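L-lysine 6-monooxygenase (Pseudomonas syringae pv. tomato, PDB 5CQF) probably hydroxylates the side-chain amine of L-lysine, using FAD and NADPH, as a step in siderophore biosynthesis. Local coordinates at residues A[76-79]-A[80-83]; A[87-90]-A[91-95]. All coordinates share one frame; numbering follows the deposited sequence.

Overall arrangement
Interactions 1 and 2 follow one another along the chain, their centres about 11 Å apart. Residues 76-83 form a tight loop, and residues 87-95 open the helix 89-96 that comes next. The two touch directly: Asp76 OD2 lies 3.0 Å from Phe89 N, a probable hydrogen bond, so the carboxylate that organises interaction 1 also reaches the first turn of the helix in interaction 2. Val78 CG2 packs at 3.5 Å against Ser88 N. Both contacts lie on the same side of the chain's centre, about 19 Å and 24 Å from it, and both meet the second subunit of the four-chain assembly.

Interaction 1 (A[76-79]-A[80-83]); sequences DLVT and PRNP
The guanidinium group of Arg81 carries Val78 O over one face, 4.1 Å above the plane and offset toward the rim, while a water lies at its edge, in plane. That water accepts from Arg81 NH2 and donates to Leu77 O, linking the two halves of the loop. NH2 also rests on the methyl Val78 CG1, 3.7 Å away, and makes a salt bridge to Asp34 on helix 23-37, which Asn82 ND2 joins with a hydrogen bond. The turn itself closes on Val78 O: Asn82 N meets it in the carbonyl plane at 2.7 Å and 162°, whereas the bond from Arg81 N is weak.

At the other flat group, the Asp76 carboxylate, OD1 takes Thr79 N at 2.7 Å through its syn lone pair and Val78 N from above the plane, forming an Asx turn and an Asx motif. OD2 accepts from Thr79 OG1 at 2.7 Å; chi1 of -67° sets that hydroxyl beside Thr79's backbone N, facing the same carboxylate. Three donors from Val78 and Thr79, with Phe89 N as a further partner of OD2, hold the buried Asp76 carboxylate in place, and together they would probably favour its ionised form.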
loop_
_atom_site.group_PDB
_atom_site.type_symbol
_atom_site.label_atom_id
_atom_site.label_comp_id
_atom_site.label_asym_id
_atom_site.label_seq_id
_atom_site.Cartn_x
_atom_site.Cartn_y
_atom_site.Cartn_z
ATOM N N ASP A 76 -15.679 -15.939 -0.598
ATOM C CA ASP A 76 -15.320 -17.332 -0.401
ATOM C C ASP A 76 -16.401 -18.205 -1.027
ATOM O O ASP A 76 -17.195 -17.698 -1.825
ATOM C CB ASP A 76 -15.115 -17.628 1.108
ATOM C CG ASP A 76 -16.388 -17.476 1.969
ATOM O OD1 ASP A 76 -17.511 -17.607 1.484
ATOM O OD2 ASP A 76 -16.256 -17.208 3.180
ATOM N N LEU A 77 -16.459 -19.501 -0.667
ATOM C CA LEU A 77 -17.387 -20.443 -1.316
ATOM C C LEU A 77 -18.800 -20.370 -0.832
ATOM O O LEU A 77 -19.654 -21.044 -1.421
ATOM C CB LEU A 77 -16.930 -21.899 -1.157
ATOM C CG LEU A 77 -15.767 -22.305 -2.037
ATOM C CD1 LEU A 77 -15.251 -23.655 -1.588
ATOM C CD2 LEU A 77 -16.123 -22.330 -3.529
ATOM N N VAL A 78 -19.072 -19.618 0.242
ATOM C CA VAL A 78 -20.451 -19.605 0.819
ATOM C C VAL A 78 -21.008 -18.285 1.249
ATOM O O VAL A 78 -22.204 -18.072 1.146
ATOM C CB VAL A 78 -20.585 -20.555 2.031
ATOM C CG1 VAL A 78 -20.270 -21.960 1.591
ATOM C CG2 VAL A 78 -19.663 -20.151 3.182
ATOM N N THR A 79 -20.142 -17.415 1.748
ATOM C CA THR A 79 -20.539 -16.194 2.437
ATOM C C THR A 79 -21.391 -15.267 1.578
ATOM O O THR A 79 -22.312 -14.670 2.101
ATOM C CB THR A 79 -19.286 -15.465 2.959
ATOM O OG1 THR A 79 -18.674 -16.232 3.990
ATOM C CG2 THR A 79 -19.591 -14.051 3.465
ATOM N N PRO A 80 -21.082 -15.105 0.262
ATOM C CA PRO A 80 -21.910 -14.134 -0.490
ATOM C C PRO A 80 -23.333 -14.592 -0.631
ATOM O O PRO A 80 -24.222 -13.770 -0.822
ATOM C CB PRO A 80 -21.213 -14.020 -1.865
ATOM C CG PRO A 80 -19.852 -14.554 -1.672
ATOM C CD PRO A 80 -19.943 -15.576 -0.541
ATOM N N ARG A 81 -23.532 -15.897 -0.517
ATOM C CA ARG A 81 -24.854 -16.538 -0.506
ATOM C C ARG A 81 -25.411 -16.632 0.913
ATOM O O ARG A 81 -26.588 -16.346 1.128
ATOM C CB ARG A 81 -24.748 -17.953 -1.071
ATOM C CG ARG A 81 -26.032 -18.751 -0.943
ATOM C CD ARG A 81 -25.936 -20.154 -1.526
ATOM N NE ARG A 81 -24.866 -20.919 -0.899
ATOM C CZ ARG A 81 -24.919 -21.477 0.308
ATOM N NH1 ARG A 81 -26.022 -21.425 1.047
ATOM N NH2 ARG A 81 -23.851 -22.118 0.773
ATOM N N ASN A 82 -24.570 -17.041 1.876
ATOM C CA ASN A 82 -25.009 -17.207 3.279
ATOM C C ASN A 82 -23.852 -17.034 4.279
ATOM O O ASN A 82 -23.101 -17.955 4.503
ATOM C CB ASN A 82 -25.632 -18.600 3.453
ATOM C CG ASN A 82 -25.902 -18.933 4.892
ATOM O OD1 ASN A 82 -26.137 -18.056 5.709
ATOM N ND2 ASN A 82 -25.880 -20.213 5.209
ATOM N N PRO A 83 -23.685 -15.847 4.829
ATOM C CA PRO A 83 -22.590 -15.617 5.755
ATOM C C PRO A 83 -22.637 -16.484 7.039
ATOM O O PRO A 83 -21.634 -16.607 7.697
ATOM C CB PRO A 83 -22.759 -14.146 6.123
ATOM C CG PRO A 83 -23.449 -13.549 4.939
ATOM C CD PRO A 83 -24.419 -14.603 4.548
HETATM O O HOH W 1 -21.994 -22.190 -1.500
#

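Interaction 2 (A[87-90]-A[91-95])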
loop_
_atom_site.group_PDB
_atom_site.type_symbol
_atom_site.label_atom_id
_atom_site.label_comp_id
_atom_site.label_asym_id
_atom_site.label_seq_id
_atom_site.Cartn_x
_atom_site.Cartn_y
_atom_site.Cartn_z
ATOM N N PHE A 87 -19.266 -23.183 6.666
ATOM C CA PHE A 87 -18.128 -23.319 5.743
ATOM C C PHE A 87 -17.459 -22.007 5.318
ATOM O O PHE A 87 -16.631 -21.992 4.420
ATOM C CB PHE A 87 -18.588 -24.104 4.539
ATOM C CG PHE A 87 -19.418 -25.298 4.914
ATOM C CD1 PHE A 87 -18.834 -26.373 5.587
ATOM C CD2 PHE A 87 -20.770 -25.332 4.644
ATOM C CE1 PHE A 87 -19.583 -27.481 5.956
ATOM C CE2 PHE A 87 -21.526 -26.430 5.005
ATOM C CZ PHE A 87 -20.933 -27.505 5.665
ATOM N N SER A 88 -17.778 -20.925 6.012
ATOM C CA SER A 88 -17.164 -19.629 5.753
ATOM C C SER A 88 -15.675 -19.624 6.075
ATOM O O SER A 88 -15.205 -20.425 6.850
ATOM C CB SER A 88 -17.887 -18.551 6.553
ATOM O OG SER A 88 -17.590 -18.665 7.932
ATOM N N PHE A 89 -14.932 -18.719 5.450
ATOM C CA PHE A 89 -13.519 -18.588 5.677
ATOM C C PHE A 89 -13.263 -18.121 7.110
ATOM O O PHE A 89 -12.276 -18.486 7.699
ATOM C CB PHE A 89 -12.949 -17.565 4.702
ATOM C CG PHE A 89 -11.448 -17.561 4.624
ATOM C CD1 PHE A 89 -10.789 -18.484 3.857
ATOM C CD2 PHE A 89 -10.714 -16.653 5.315
ATOM C CE1 PHE A 89 -9.427 -18.504 3.777
ATOM C CE2 PHE A 89 -9.333 -16.637 5.229
ATOM C CZ PHE A 89 -8.692 -17.581 4.448
ATOM N N ALA A 90 -14.138 -17.292 7.657
ATOM C CA ALA A 90 -14.048 -16.910 9.056
ATOM C C ALA A 90 -14.125 -18.132 9.982
ATOM O O ALA A 90 -13.323 -18.252 10.885
ATOM C CB ALA A 90 -15.126 -15.921 9.394
HETATM N N MSE A 91 -15.054 -19.047 9.740
HETATM C CA MSE A 91 -15.090 -20.305 10.475
HETATM C C MSE A 91 -13.870 -21.149 10.248
HETATM O O MSE A 91 -13.415 -21.847 11.144
HETATM C CB MSE A 91 -16.258 -21.178 10.045
HETATM C CG MSE A 91 -17.583 -20.662 10.553
HETATM SE SE MSE A 91 -17.800 -21.025 12.495
HETATM C CE MSE A 91 -18.195 -22.961 12.478
ATOM N N TYR A 92 -13.339 -21.151 9.033
ATOM C CA TYR A 92 -12.058 -21.816 8.780
ATOM C C TYR A 92 -10.938 -21.218 9.603
ATOM O O TYR A 92 -10.161 -21.942 10.198
ATOM C CB TYR A 92 -11.697 -21.745 7.288
ATOM C CG TYR A 92 -10.295 -22.074 6.948
ATOM C CD1 TYR A 92 -9.831 -23.359 7.000
ATOM C CD2 TYR A 92 -9.443 -21.090 6.551
ATOM C CE1 TYR A 92 -8.533 -23.659 6.667
ATOM C CE2 TYR A 92 -8.147 -21.362 6.210
ATOM C CZ TYR A 92 -7.697 -22.649 6.257
ATOM O OH TYR A 92 -6.387 -22.869 5.894
ATOM N N LEU A 93 -10.823 -19.905 9.632
ATOM C CA LEU A 93 -9.725 -19.312 10.369
ATOM C C LEU A 93 -9.868 -19.601 11.848
ATOM O O LEU A 93 -8.880 -19.817 12.528
ATOM C CB LEU A 93 -9.645 -17.809 10.205
ATOM C CG LEU A 93 -9.133 -17.320 8.883
ATOM C CD1 LEU A 93 -9.115 -15.793 8.899
ATOM C CD2 LEU A 93 -7.776 -17.932 8.605
ATOM N N LYS A 94 -11.088 -19.530 12.346
ATOM C CA LYS A 94 -11.322 -19.753 13.762
ATOM C C LYS A 94 -11.007 -21.201 14.125
ATOM O O LYS A 94 -10.384 -21.459 15.133
ATOM C CB LYS A 94 -12.766 -19.405 14.124
ATOM C CG LYS A 94 -13.195 -19.806 15.522
ATOM C CD LYS A 94 -14.400 -18.985 15.947
ATOM C CE LYS A 94 -14.753 -19.202 17.412
ATOM N NZ LYS A 94 -15.582 -20.417 17.563
ATOM N N ASP A 95 -11.386 -22.142 13.287
ATOM C CA ASP A 95 -11.076 -23.529 13.570
ATOM C C ASP A 95 -9.561 -23.759 13.595
ATOM O O ASP A 95 -9.077 -24.581 14.373
ATOM C CB ASP A 95 -11.752 -24.420 12.539
ATOM C CG ASP A 95 -11.599 -25.901 12.826
ATOM O OD1 ASP A 95 -11.966 -26.335 13.924
ATOM O OD2 ASP A 95 -11.173 -26.639 11.914
#
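Leu93 N donates to Phe89 O at 2.8 Å, with an angle of 157° at the hydrogen, the shortest of the bonds that cross this contact. It belongs to the regular i to i+4 ladder of helix 89-96, in which Tyr92 N donates to Ser88 O and Lys94 N to Ala90 O.

Ahead of the ladder, Ser88 OG accepts from Met91 N at 3.1 Å, along a nearly straight bond. Ser88 is the N-cap residue and this is its capping bond: with chi1 at 72°, OG sits between Ser88's own backbone N and carbonyl carbon and turns back over the first turn of the helix. The side chain of Met91, a selenomethionine, runs past the same oxygen, its CG 3.3 Å from Ser88 OG, before leading away.

On the flank of the helix the Phe89 ring is met by two side chains. Its CG stands anti to the backbone N, which carries the ring alongside that of Tyr92, both pointing the same way. Tyr92 CD2 lies over one face of the Phe89 ring, toward its rim, 3.8 Å from CE1; the two planes are inclined at 48°, an oblique pairing. Leu93 brings its branch point in against the ring, CG 3.7 Å from Phe89 CE2. Tyr117 and Phe102 meet Phe89 edge-to-face, while Tyr92 OH bonds to Asp116 and Arg98. Ala90 and Met91 pack on Phe74 and Pro83 of the second subunit.

The serine hydroxyl supplies an acceptor for Met91 N in the first turn, where no preceding helical turn exists to do so, while the aromatic and aliphatic side chains bury the flank of that turn among neighbouring helices.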